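Local coordinates for capsid protein (Infectious hypodermal and hematopoietic necrosis virus, PDB 3N7X) that assembles in sixty copies into the icosahedral capsid of a shrimp densovirus, a parvovirus, and binds calcium ions, at residues 73-78 / 172-177; 129-132 / 136-139; 248-253 / 311-316; 270-273 / 277-280. All coordinates share one frame; numbering follows the deposited sequence.

Interaction 1: 73-78 / 172-177. With CA (calcium ion), chain B.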
loop_
_atom_site.group_PDB
_atom_site.type_symbol
_atom_site.label_atom_id
_atom_site.label_comp_id
_atom_site.label_asym_id
_atom_site.label_seq_id
_atom_site.Cartn_x
_atom_site.Cartn_y
_atom_site.Cartn_z
ATOM N N CYS A 73 78.520 -61.517 -17.896
ATOM C CA CYS A 73 77.836 -61.175 -16.664
ATOM C C CYS A 73 78.314 -59.830 -16.138
ATOM O O CYS A 73 79.502 -59.520 -16.205
ATOM C CB CYS A 73 78.081 -62.259 -15.610
ATOM S SG CYS A 73 77.438 -61.857 -13.962
ATOM N N LEU A 74 77.384 -59.024 -15.640
ATOM C CA LEU A 74 77.730 -57.732 -15.060
ATOM C C LEU A 74 77.211 -57.742 -13.628
ATOM O O LEU A 74 76.030 -57.501 -13.380
ATOM C CB LEU A 74 77.094 -56.581 -15.844
ATOM C CG LEU A 74 77.317 -55.190 -15.228
ATOM C CD1 LEU A 74 78.793 -54.964 -14.936
ATOM C CD2 LEU A 74 76.800 -54.127 -16.175
ATOM N N PRO A 75 78.093 -58.041 -12.665
ATOM C CA PRO A 75 77.735 -58.095 -11.245
ATOM C C PRO A 75 77.652 -56.722 -10.581
ATOM O O PRO A 75 78.585 -56.295 -9.900
ATOM C CB PRO A 75 78.841 -58.963 -10.660
ATOM C CG PRO A 75 80.032 -58.512 -11.443
ATOM C CD PRO A 75 79.505 -58.414 -12.868
ATOM N N LEU A 76 76.525 -56.044 -10.775
ATOM C CA LEU A 76 76.312 -54.717 -10.206
ATOM C C LEU A 76 76.367 -54.688 -8.695
ATOM O O LEU A 76 76.541 -53.627 -8.107
ATOM C CB LEU A 76 74.957 -54.165 -10.624
ATOM C CG LEU A 76 74.723 -54.042 -12.117
ATOM C CD1 LEU A 76 73.411 -53.332 -12.352
ATOM C CD2 LEU A 76 75.870 -53.270 -12.740
ATOM N N HIS A 77 76.198 -55.845 -8.068
ATOM C CA HIS A 77 76.216 -55.924 -6.615
ATOM C C HIS A 77 77.624 -55.959 -6.020
ATOM O O HIS A 77 77.782 -55.905 -4.798
ATOM C CB HIS A 77 75.432 -57.154 -6.150
ATOM C CG HIS A 77 75.874 -58.426 -6.801
ATOM N ND1 HIS A 77 76.127 -59.580 -6.088
ATOM C CD2 HIS A 77 76.113 -58.727 -8.100
ATOM C CE1 HIS A 77 76.503 -60.535 -6.919
ATOM N NE2 HIS A 77 76.503 -60.043 -8.146
ATOM N N TRP A 78 78.640 -56.053 -6.876
ATOM C CA TRP A 78 80.028 -56.088 -6.412
ATOM C C TRP A 78 80.528 -54.680 -6.127
ATOM O O TRP A 78 80.777 -53.905 -7.050
ATOM C CB TRP A 78 80.936 -56.734 -7.460
ATOM C CG TRP A 78 80.758 -58.216 -7.618
ATOM C CD1 TRP A 78 79.756 -58.988 -7.098
ATOM C CD2 TRP A 78 81.595 -59.101 -8.376
ATOM N NE1 TRP A 78 79.918 -60.299 -7.486
ATOM C CE2 TRP A 78 81.038 -60.396 -8.271
ATOM C CE3 TRP A 78 82.763 -58.924 -9.137
ATOM C CZ2 TRP A 78 81.608 -61.511 -8.897
ATOM C CZ3 TRP A 78 83.330 -60.033 -9.761
ATOM C CH2 TRP A 78 82.750 -61.310 -9.636
ATOM N N ALA A 172 90.811 -56.707 -12.155
ATOM C CA ALA A 172 91.091 -55.799 -13.262
ATOM C C ALA A 172 90.254 -56.163 -14.493
ATOM O O ALA A 172 89.691 -55.287 -15.149
ATOM C CB ALA A 172 92.576 -55.830 -13.611
ATOM N N LYS A 173 90.173 -57.454 -14.805
ATOM C CA LYS A 173 89.396 -57.908 -15.955
ATOM C C LYS A 173 87.933 -57.479 -15.827
ATOM O O LYS A 173 87.355 -56.922 -16.762
ATOM C CB LYS A 173 89.476 -59.432 -16.080
ATOM C CG LYS A 173 90.845 -59.952 -16.493
ATOM C CD LYS A 173 91.056 -59.860 -17.999
ATOM C CE LYS A 173 90.152 -60.850 -18.741
ATOM N NZ LYS A 173 90.322 -60.817 -20.230
ATOM N N TRP A 174 87.339 -57.743 -14.665
ATOM C CA TRP A 174 85.950 -57.372 -14.432
ATOM C C TRP A 174 85.733 -55.870 -14.594
ATOM O O TRP A 174 84.703 -55.436 -15.106
ATOM C CB TRP A 174 85.504 -57.796 -13.035
ATOM C CG TRP A 174 85.212 -59.257 -12.901
ATOM C CD1 TRP A 174 85.963 -60.187 -12.241
ATOM C CD2 TRP A 174 84.052 -59.947 -13.378
ATOM N NE1 TRP A 174 85.339 -61.408 -12.269
ATOM C CE2 TRP A 174 84.163 -61.290 -12.961
ATOM C CE3 TRP A 174 82.925 -59.558 -14.114
ATOM C CZ2 TRP A 174 83.190 -62.250 -13.252
ATOM C CZ3 TRP A 174 81.952 -60.514 -14.405
ATOM C CH2 TRP A 174 82.094 -61.845 -13.972
ATOM N N ILE A 175 86.696 -55.074 -14.149
ATOM C CA ILE A 175 86.574 -53.632 -14.281
ATOM C C ILE A 175 86.674 -53.276 -15.758
ATOM O O ILE A 175 85.980 -52.387 -16.250
ATOM C CB ILE A 175 87.687 -52.908 -13.505
ATOM C CG1 ILE A 175 87.481 -53.112 -12.006
ATOM C CG2 ILE A 175 87.690 -51.428 -13.851
ATOM C CD1 ILE A 175 88.504 -52.401 -11.145
ATOM N N GLN A 176 87.541 -53.983 -16.470
ATOM C CA GLN A 176 87.727 -53.739 -17.891
ATOM C C GLN A 176 86.472 -54.079 -18.689
ATOM O O GLN A 176 86.120 -53.378 -19.642
ATOM C CB GLN A 176 88.901 -54.571 -18.415
ATOM C CG GLN A 176 90.265 -53.910 -18.257
ATOM C CD GLN A 176 91.411 -54.919 -18.154
ATOM O OE1 GLN A 176 91.411 -55.957 -18.823
ATOM N NE2 GLN A 176 92.397 -54.609 -17.316
ATOM N N ASN A 177 85.782 -55.140 -18.283
ATOM C CA ASN A 177 84.611 -55.571 -19.030
ATOM C C ASN A 177 83.857 -56.691 -18.320
ATOM O O ASN A 177 84.408 -57.386 -17.463
ATOM C CB ASN A 177 85.078 -56.099 -20.400
ATOM C CG ASN A 177 83.991 -56.059 -21.463
ATOM O OD1 ASN A 177 83.799 -55.039 -22.133
ATOM N ND2 ASN A 177 83.277 -57.166 -21.622
HETATM CA CA CA B . 86.752 -51.609 -21.047
HETATM O O HOH W 1 86.400 -50.660 -18.856
HETATM O O HOH W 2 86.182 -53.548 -22.305
HETATM O O HOH W 3 87.223 -51.261 -23.388
#
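In the jelly-roll core, Trp-78 and Pro-75, in the turns just after strand 70-74, close on Trp-174 of helix 171-176 to form a buried aromatic cluster. The two indoles make an edge-to-face pair: the six-membered ring of Trp-78 points its edge at the five-membered ring of Trp-174, with centroids 4.7 Å apart and planes at 67°. Trp-78 CZ3 leads this edge and sits 3.5 Å from Trp-174 CE2. Pro-75 supports both rings. Its CB lies 3.4 Å above the plane of the Trp-78 ring, displaced toward the rim, while its CD meets Trp-174 CZ3 obliquely at 3.6 Å. The backbone is tightly turned here: Pro-75 centres an inverse gamma turn and opens the type I turn closed by Trp-78 N bonding to Pro-75 O. At the far edge of the Trp-174 indole, Cys-73 O lies in the ring plane, 3.2 Å from CZ3. Trp-174 NE1 is satisfied by Leu-320 O, which helps to fix the rotation of the ring. The helix end serves a metal site as well: Gln-176 O binds calcium at 2.4 Å beside three waters, Tyr-55 O and Glu-191 of a neighbouring subunit. The packing thus ties strand 70-74, by its place in the sheet probably strand C of the viral jelly roll, to what would be the E-F connection, whose helix ends at an intersubunit calcium site.

Interaction 2: 129-132 / 136-139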
loop_
_atom_site.group_PDB
_atom_site.type_symbol
_atom_site.label_atom_id
_atom_site.label_comp_id
_atom_site.label_asym_id
_atom_site.label_seq_id
_atom_site.Cartn_x
_atom_site.Cartn_y
_atom_site.Cartn_z
ATOM N N ASP A 129 82.592 -59.122 -41.086
ATOM C CA ASP A 129 82.163 -59.988 -42.169
ATOM C C ASP A 129 82.732 -59.578 -43.522
ATOM O O ASP A 129 82.643 -60.335 -44.485
ATOM C CB ASP A 129 80.633 -60.043 -42.231
ATOM C CG ASP A 129 80.028 -60.692 -41.000
ATOM O OD1 ASP A 129 80.540 -61.752 -40.579
ATOM O OD2 ASP A 129 79.042 -60.149 -40.456
ATOM N N LEU A 130 83.309 -58.383 -43.594
ATOM C CA LEU A 130 83.910 -57.906 -44.834
ATOM C C LEU A 130 85.322 -58.460 -44.962
ATOM O O LEU A 130 86.048 -58.597 -43.974
ATOM C CB LEU A 130 83.964 -56.381 -44.862
ATOM C CG LEU A 130 82.616 -55.669 -44.956
ATOM C CD1 LEU A 130 82.831 -54.165 -44.964
ATOM C CD2 LEU A 130 81.892 -56.111 -46.218
ATOM N N LYS A 131 85.713 -58.777 -46.186
ATOM C CA LYS A 131 87.035 -59.323 -46.434
ATOM C C LYS A 131 87.547 -58.933 -47.806
ATOM O O LYS A 131 86.772 -58.625 -48.709
ATOM C CB LYS A 131 86.999 -60.846 -46.309
ATOM C CG LYS A 131 85.722 -61.483 -46.838
ATOM C CD LYS A 131 85.761 -62.990 -46.650
ATOM C CE LYS A 131 84.369 -63.607 -46.648
ATOM N NZ LYS A 131 83.606 -63.274 -45.406
ATOM N N VAL A 132 88.866 -58.937 -47.946
ATOM C CA VAL A 132 89.508 -58.604 -49.208
ATOM C C VAL A 132 89.911 -59.904 -49.893
ATOM O O VAL A 132 90.135 -60.916 -49.224
ATOM C CB VAL A 132 90.762 -57.741 -48.974
ATOM C CG1 VAL A 132 90.351 -56.323 -48.613
ATOM C CG2 VAL A 132 91.603 -58.345 -47.848
ATOM N N THR A 136 91.888 -61.998 -44.986
ATOM C CA THR A 136 90.990 -62.360 -43.906
ATOM C C THR A 136 89.960 -61.259 -43.664
ATOM O O THR A 136 89.997 -60.202 -44.296
ATOM C CB THR A 136 91.771 -62.614 -42.606
ATOM O OG1 THR A 136 92.666 -61.518 -42.372
ATOM C CG2 THR A 136 92.567 -63.910 -42.708
ATOM N N SER A 137 89.037 -61.529 -42.750
ATOM C CA SER A 137 87.999 -60.574 -42.403
ATOM C C SER A 137 88.587 -59.474 -41.538
ATOM O O SER A 137 89.503 -59.715 -40.749
ATOM C CB SER A 137 86.882 -61.268 -41.621
ATOM O OG SER A 137 86.245 -62.267 -42.395
ATOM N N PHE A 138 88.070 -58.262 -41.690
ATOM C CA PHE A 138 88.532 -57.155 -40.869
ATOM C C PHE A 138 87.340 -56.478 -40.203
ATOM O O PHE A 138 86.224 -56.495 -40.728
ATOM C CB PHE A 138 89.365 -56.161 -41.693
ATOM C CG PHE A 138 88.698 -55.683 -42.951
ATOM C CD1 PHE A 138 87.997 -54.480 -42.970
ATOM C CD2 PHE A 138 88.800 -56.417 -44.130
ATOM C CE1 PHE A 138 87.410 -54.011 -44.146
ATOM C CE2 PHE A 138 88.216 -55.959 -45.312
ATOM C CZ PHE A 138 87.521 -54.752 -45.320
ATOM N N GLU A 139 87.580 -55.909 -39.027
ATOM C CA GLU A 139 86.543 -55.242 -38.254
ATOM C C GLU A 139 86.158 -53.895 -38.859
ATOM O O GLU A 139 87.014 -53.146 -39.326
ATOM C CB GLU A 139 87.027 -55.025 -36.816
ATOM C CG GLU A 139 85.915 -54.789 -35.809
ATOM C CD GLU A 139 85.547 -56.046 -35.037
ATOM O OE1 GLU A 139 85.569 -57.142 -35.633
ATOM O OE2 GLU A 139 85.227 -55.940 -33.832
HETATM O O HOH W 4 83.457 -56.204 -41.521
#
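Leu-130 and Phe-138 face each other where the backbones of 129-131 and 137-139 splay, their short axes approaching to 4.9 Å with N-to-C directions at 118°, well short of antiparallel. This is the distal end of the beta hairpin of strands 111-131 and 137-141, and its pairing is correspondingly loose. One direct backbone bond crosses it: Phe-138 N donates to Leu-130 O at 3.1 Å with an N-H...O angle of 157°. The same oxygen receives a CA-H contact from Ser-137. The reverse link is carried by a water, which accepts from Leu-130 N and donates to Phe-138 O, bridging the gap that the splay opens between them.

Among the side chains, the Phe-138 ring does most of the work. Its chi1 of 52° sets CG between the backbone N and the carbonyl carbon, folding the ring back over the opposing chain. Leu-130 CB then lies over one ring face, 3.9 Å from CZ, and Lys-131 CA and Val-132 CG1 both approach CE2 obliquely. Lys-131 of a neighbouring subunit makes a cation-pi contact with this ring, and Lys-131 of this chain does the same to Phe-138 of another neighbour. Such cyclic exchange is consistent with a hairpin of the D-E loop, which surrounds the fivefold axis in parvovirus capsids. Within its own chain, Lys-131 bends back at its last torsion, and NZ donates to Asp-129 O at 3.2 Å from a position tilted out of the carbonyl plane.

Interaction 3: 248-253 / 311-316; sequences GNLVYP and YLHAPC
With chi1 at -75°, His-313 carries CG beside its own backbone N and opposite the carbonyl carbon, and a chi2 of 58° turns the imidazole so that its NE2 edge faces the 248-253 loop. There Val-251 N donates to His-313 NE2 at 2.9 Å, with an N-H...N angle of 153° and the donor lying in the ring plane. The other ring nitrogen, His-313 ND1, donates to Tyr-311 O at 2.9 Å, again within the ring plane although above that of the carbonyl. An acceptor at NE2 and a donor at ND1 together suggest a neutral ring protonated on ND1, and bonds at both ring nitrogens would hold its rotation. Carbon atoms border the same edge: Leu-250 CD1 touches His-313 CD2 at 3.7 Å, and Val-251 CB sits close to the accepting nitrogen. Nearby, the Trp-242 ring meets the imidazole nearly perpendicularly and bonds through NE1 to Val-251 O. One histidine of the C-terminal segment, on short strand 312-313 after the last long strand, thus pins an irregular part of the connection between strands 208-214 and 264-268, which probably corresponds to the long G-H loop of parvovirus capsid proteins.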
loop_
_atom_site.group_PDB
_atom_site.type_symbol
_atom_site.label_atom_id
_atom_site.label_comp_id
_atom_site.label_asym_id
_atom_site.label_seq_id
_atom_site.Cartn_x
_atom_site.Cartn_y
_atom_site.Cartn_z
ATOM N N GLY A 248 78.135 -59.559 18.662
ATOM C CA GLY A 248 76.754 -59.129 18.681
ATOM C C GLY A 248 75.775 -59.986 17.922
ATOM O O GLY A 248 76.147 -60.796 17.072
ATOM N N ASN A 249 74.503 -59.781 18.237
ATOM C CA ASN A 249 73.416 -60.512 17.619
ATOM C C ASN A 249 73.276 -60.168 16.144
ATOM O O ASN A 249 73.530 -59.038 15.726
ATOM C CB ASN A 249 72.108 -60.172 18.326
ATOM C CG ASN A 249 72.181 -60.397 19.816
ATOM O OD1 ASN A 249 71.603 -59.639 20.596
ATOM N ND2 ASN A 249 72.883 -61.447 20.223
ATOM N N LEU A 250 72.863 -61.154 15.361
ATOM C CA LEU A 250 72.644 -60.955 13.942
ATOM C C LEU A 250 71.315 -60.216 13.775
ATOM O O LEU A 250 70.336 -60.525 14.450
ATOM C CB LEU A 250 72.566 -62.305 13.232
ATOM C CG LEU A 250 72.085 -62.272 11.781
ATOM C CD1 LEU A 250 73.118 -61.565 10.907
ATOM C CD2 LEU A 250 71.846 -63.697 11.299
ATOM N N VAL A 251 71.290 -59.230 12.887
ATOM C CA VAL A 251 70.075 -58.476 12.622
ATOM C C VAL A 251 69.775 -58.656 11.138
ATOM O O VAL A 251 70.616 -58.368 10.289
ATOM C CB VAL A 251 70.259 -56.983 12.959
ATOM C CG1 VAL A 251 69.008 -56.205 12.612
ATOM C CG2 VAL A 251 70.566 -56.832 14.435
ATOM N N TYR A 252 68.579 -59.145 10.831
ATOM C CA TYR A 252 68.196 -59.400 9.446
ATOM C C TYR A 252 66.689 -59.604 9.328
ATOM O O TYR A 252 66.000 -59.767 10.329
ATOM C CB TYR A 252 68.878 -60.674 8.965
ATOM C CG TYR A 252 68.349 -61.901 9.671
ATOM C CD1 TYR A 252 68.551 -62.085 11.041
ATOM C CD2 TYR A 252 67.616 -62.864 8.980
ATOM C CE1 TYR A 252 68.032 -63.198 11.705
ATOM C CE2 TYR A 252 67.096 -63.983 9.630
ATOM C CZ TYR A 252 67.305 -64.144 10.994
ATOM O OH TYR A 252 66.775 -65.242 11.643
ATOM N N PRO A 253 66.162 -59.603 8.092
ATOM C CA PRO A 253 64.723 -59.803 7.867
ATOM C C PRO A 253 64.396 -61.306 7.861
ATOM O O PRO A 253 64.463 -61.959 6.819
ATOM C CB PRO A 253 64.503 -59.149 6.510
ATOM C CG PRO A 253 65.793 -59.454 5.795
ATOM C CD PRO A 253 66.842 -59.185 6.851
ATOM N N TYR A 311 77.809 -54.380 16.907
ATOM C CA TYR A 311 76.804 -54.193 15.867
ATOM C C TYR A 311 77.301 -54.163 14.425
ATOM O O TYR A 311 76.493 -54.201 13.500
ATOM C CB TYR A 311 75.979 -52.931 16.162
ATOM C CG TYR A 311 76.795 -51.664 16.230
ATOM C CD1 TYR A 311 77.206 -51.010 15.069
ATOM C CD2 TYR A 311 77.181 -51.129 17.460
ATOM C CE1 TYR A 311 77.982 -49.852 15.128
ATOM C CE2 TYR A 311 77.959 -49.974 17.533
ATOM C CZ TYR A 311 78.357 -49.338 16.362
ATOM O OH TYR A 311 79.124 -48.195 16.428
ATOM N N LEU A 312 78.609 -54.089 14.214
ATOM C CA LEU A 312 79.110 -54.091 12.842
ATOM C C LEU A 312 78.992 -55.487 12.250
ATOM O O LEU A 312 79.620 -56.432 12.726
ATOM C CB LEU A 312 80.573 -53.649 12.770
ATOM C CG LEU A 312 80.864 -52.153 12.888
ATOM C CD1 LEU A 312 82.319 -51.904 12.507
ATOM C CD2 LEU A 312 79.944 -51.364 11.966
ATOM N N HIS A 313 78.172 -55.618 11.219
ATOM C CA HIS A 313 77.997 -56.903 10.566
ATOM C C HIS A 313 79.070 -57.087 9.503
ATOM O O HIS A 313 79.747 -56.136 9.115
ATOM C CB HIS A 313 76.611 -56.984 9.922
ATOM C CG HIS A 313 75.501 -57.202 10.902
ATOM N ND1 HIS A 313 75.253 -56.341 11.950
ATOM C CD2 HIS A 313 74.575 -58.186 10.993
ATOM C CE1 HIS A 313 74.221 -56.787 12.644
ATOM N NE2 HIS A 313 73.790 -57.904 12.085
ATOM N N ALA A 314 79.233 -58.320 9.044
ATOM C CA ALA A 314 80.213 -58.610 8.008
ATOM C C ALA A 314 79.442 -58.857 6.719
ATOM O O ALA A 314 78.515 -59.670 6.677
ATOM C CB ALA A 314 81.030 -59.837 8.379
ATOM N N PRO A 315 79.806 -58.143 5.652
ATOM C CA PRO A 315 79.121 -58.311 4.370
ATOM C C PRO A 315 79.390 -59.667 3.738
ATOM O O PRO A 315 80.376 -60.336 4.052
ATOM C CB PRO A 315 79.685 -57.171 3.531
ATOM C CG PRO A 315 81.090 -57.045 4.051
ATOM C CD PRO A 315 80.873 -57.131 5.551
ATOM N N CYS A 316 78.500 -60.065 2.843
ATOM C CA CYS A 316 78.643 -61.321 2.133
ATOM C C CYS A 316 79.731 -61.123 1.075
ATOM O O CYS A 316 79.865 -60.032 0.511
ATOM C CB CYS A 316 77.317 -61.672 1.454
ATOM S SG CYS A 316 77.264 -63.294 0.660
#

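Interaction 4: 270-273 / 277-280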
loop_
_atom_site.group_PDB
_atom_site.type_symbol
_atom_site.label_atom_id
_atom_site.label_comp_id
_atom_site.label_asym_id
_atom_site.label_seq_id
_atom_site.Cartn_x
_atom_site.Cartn_y
_atom_site.Cartn_z
ATOM N N PRO A 270 73.086 -63.587 -31.642
ATOM C CA PRO A 270 73.735 -64.443 -32.642
ATOM C C PRO A 270 72.903 -64.614 -33.910
ATOM O O PRO A 270 71.923 -65.355 -33.922
ATOM C CB PRO A 270 73.928 -65.751 -31.889
ATOM C CG PRO A 270 72.707 -65.800 -31.019
ATOM C CD PRO A 270 72.612 -64.383 -30.495
ATOM N N ILE A 271 73.313 -63.941 -34.979
ATOM C CA ILE A 271 72.587 -63.993 -36.243
ATOM C C ILE A 271 72.998 -65.104 -37.213
ATOM O O ILE A 271 74.130 -65.128 -37.699
ATOM C CB ILE A 271 72.722 -62.655 -37.005
ATOM C CG1 ILE A 271 72.424 -61.485 -36.068
ATOM C CG2 ILE A 271 71.775 -62.637 -38.199
ATOM C CD1 ILE A 271 71.046 -61.520 -35.461
ATOM N N LYS A 272 72.068 -66.013 -37.493
ATOM C CA LYS A 272 72.293 -67.100 -38.444
ATOM C C LYS A 272 71.459 -66.775 -39.673
ATOM O O LYS A 272 70.357 -66.246 -39.551
ATOM C CB LYS A 272 71.811 -68.444 -37.896
ATOM C CG LYS A 272 72.782 -69.153 -36.994
ATOM C CD LYS A 272 72.317 -70.575 -36.733
ATOM C CE LYS A 272 73.234 -71.270 -35.737
ATOM N NZ LYS A 272 72.806 -72.664 -35.405
ATOM N N GLY A 273 71.978 -67.094 -40.853
ATOM C CA GLY A 273 71.237 -66.836 -42.074
ATOM C C GLY A 273 70.376 -68.040 -42.408
ATOM O O GLY A 273 70.499 -69.078 -41.761
ATOM N N ASP A 277 74.699 -69.670 -42.506
ATOM C CA ASP A 277 75.810 -68.733 -42.366
ATOM C C ASP A 277 75.699 -68.015 -41.019
ATOM O O ASP A 277 74.600 -67.664 -40.588
ATOM C CB ASP A 277 75.765 -67.708 -43.499
ATOM C CG ASP A 277 75.970 -68.337 -44.866
ATOM O OD1 ASP A 277 77.140 -68.556 -45.248
ATOM O OD2 ASP A 277 74.963 -68.619 -45.555
ATOM N N GLU A 278 76.826 -67.804 -40.348
ATOM C CA GLU A 278 76.818 -67.117 -39.059
ATOM C C GLU A 278 77.594 -65.812 -39.164
ATOM O O GLU A 278 78.767 -65.802 -39.541
ATOM C CB GLU A 278 77.429 -68.004 -37.967
ATOM C CG GLU A 278 76.713 -69.339 -37.799
ATOM C CD GLU A 278 77.164 -70.115 -36.566
ATOM O OE1 GLU A 278 78.142 -69.691 -35.902
ATOM O OE2 GLU A 278 76.538 -71.159 -36.265
ATOM N N LEU A 279 76.938 -64.705 -38.840
ATOM C CA LEU A 279 77.593 -63.408 -38.910
ATOM C C LEU A 279 78.510 -63.182 -37.721
ATOM O O LEU A 279 78.361 -63.814 -36.673
ATOM C CB LEU A 279 76.554 -62.287 -38.964
ATOM C CG LEU A 279 75.597 -62.278 -40.159
ATOM C CD1 LEU A 279 74.735 -61.025 -40.089
ATOM C CD2 LEU A 279 76.381 -62.310 -41.466
ATOM N N LYS A 280 79.476 -62.289 -37.899
ATOM C CA LYS A 280 80.413 -61.946 -36.837
ATOM C C LYS A 280 80.078 -60.522 -36.421
ATOM O O LYS A 280 80.597 -59.550 -36.980
ATOM C CB LYS A 280 81.857 -62.030 -37.339
ATOM C CG LYS A 280 82.262 -63.410 -37.839
ATOM C CD LYS A 280 83.765 -63.491 -38.101
ATOM C CE LYS A 280 84.153 -64.811 -38.761
ATOM N NZ LYS A 280 83.585 -64.926 -40.141
HETATM O O HOH W 5 75.700 -73.003 -34.294
#
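Backbone hydrogen bonds link Ile-271 and Gly-273 to Leu-279 and Asp-277, on the two flanks of the closely approaching residues Lys-272 and Glu-278, whose CA atoms are 4.6 Å apart. Leu-279 N donates to Ile-271 O at 3.1 Å, and the N-H...O angle of 170° marks a nearly straight bond. On the other flank, Gly-273 N reaches Asp-277 O at 2.7 Å, lying in the plane of that carbonyl. The same Asp-277 O also takes a CA-H contact from Lys-272 CA at 3.2 Å. Together they make a single antiparallel bridge, of the non-hydrogen-bonded kind, closing a short loop between Gly-273 and Asp-277.

The charged side chains of the bridge, Lys-272 and Glu-278, run alongside each other in the same direction, both extended beyond CG. Their ends do not make a salt bridge, since Lys-272 NZ is 4.1 Å from Glu-278 OE2. Instead, a water accepts from NZ and donates to OE2, joining the charges indirectly. Each end has a further partner: Glu-278 OE1 receives a bond from Phe-66 N, and Lys-272 makes a cation-pi contact with Tyr-190.

The apolar side-chain pair is Ile-271 and Leu-279: Ile-271 CG2 meets Leu-279 CD1 at 3.9 Å.

This bridge lies in the connection from strand 264-268 to strand 281-296, which by topology corresponds to the HI loop of the jelly roll. Strand 111-131 flanks it through Asp-129 and Lys-128, and Leu-126 and Arg-284 of a neighbouring subunit pack on its apolar side.

In the fold
Interaction 1 lies buried, about 5 Å from the chain's centre, and relies on aromatic packing without a direct hydrogen bond between its segments. Interaction 2 lies at the surface, about 34 Å out; interactions 3 and 4 are partly buried, at about 22 and 30 Å. All three use backbone polar groups: interaction 3 gives one to a histidine, whereas interactions 2 and 4 pair backbones locally and add a bridging water each. Interactions 2 and 4 touch where Asp-129 OD1 probably bonds to Lys-280 N at 2.9 Å, and both meet the same adjacent subunit. Interaction 3 sits across the chain's centre, about 56 Å from interaction 2 between centres, and encloses interaction 4 in sequence.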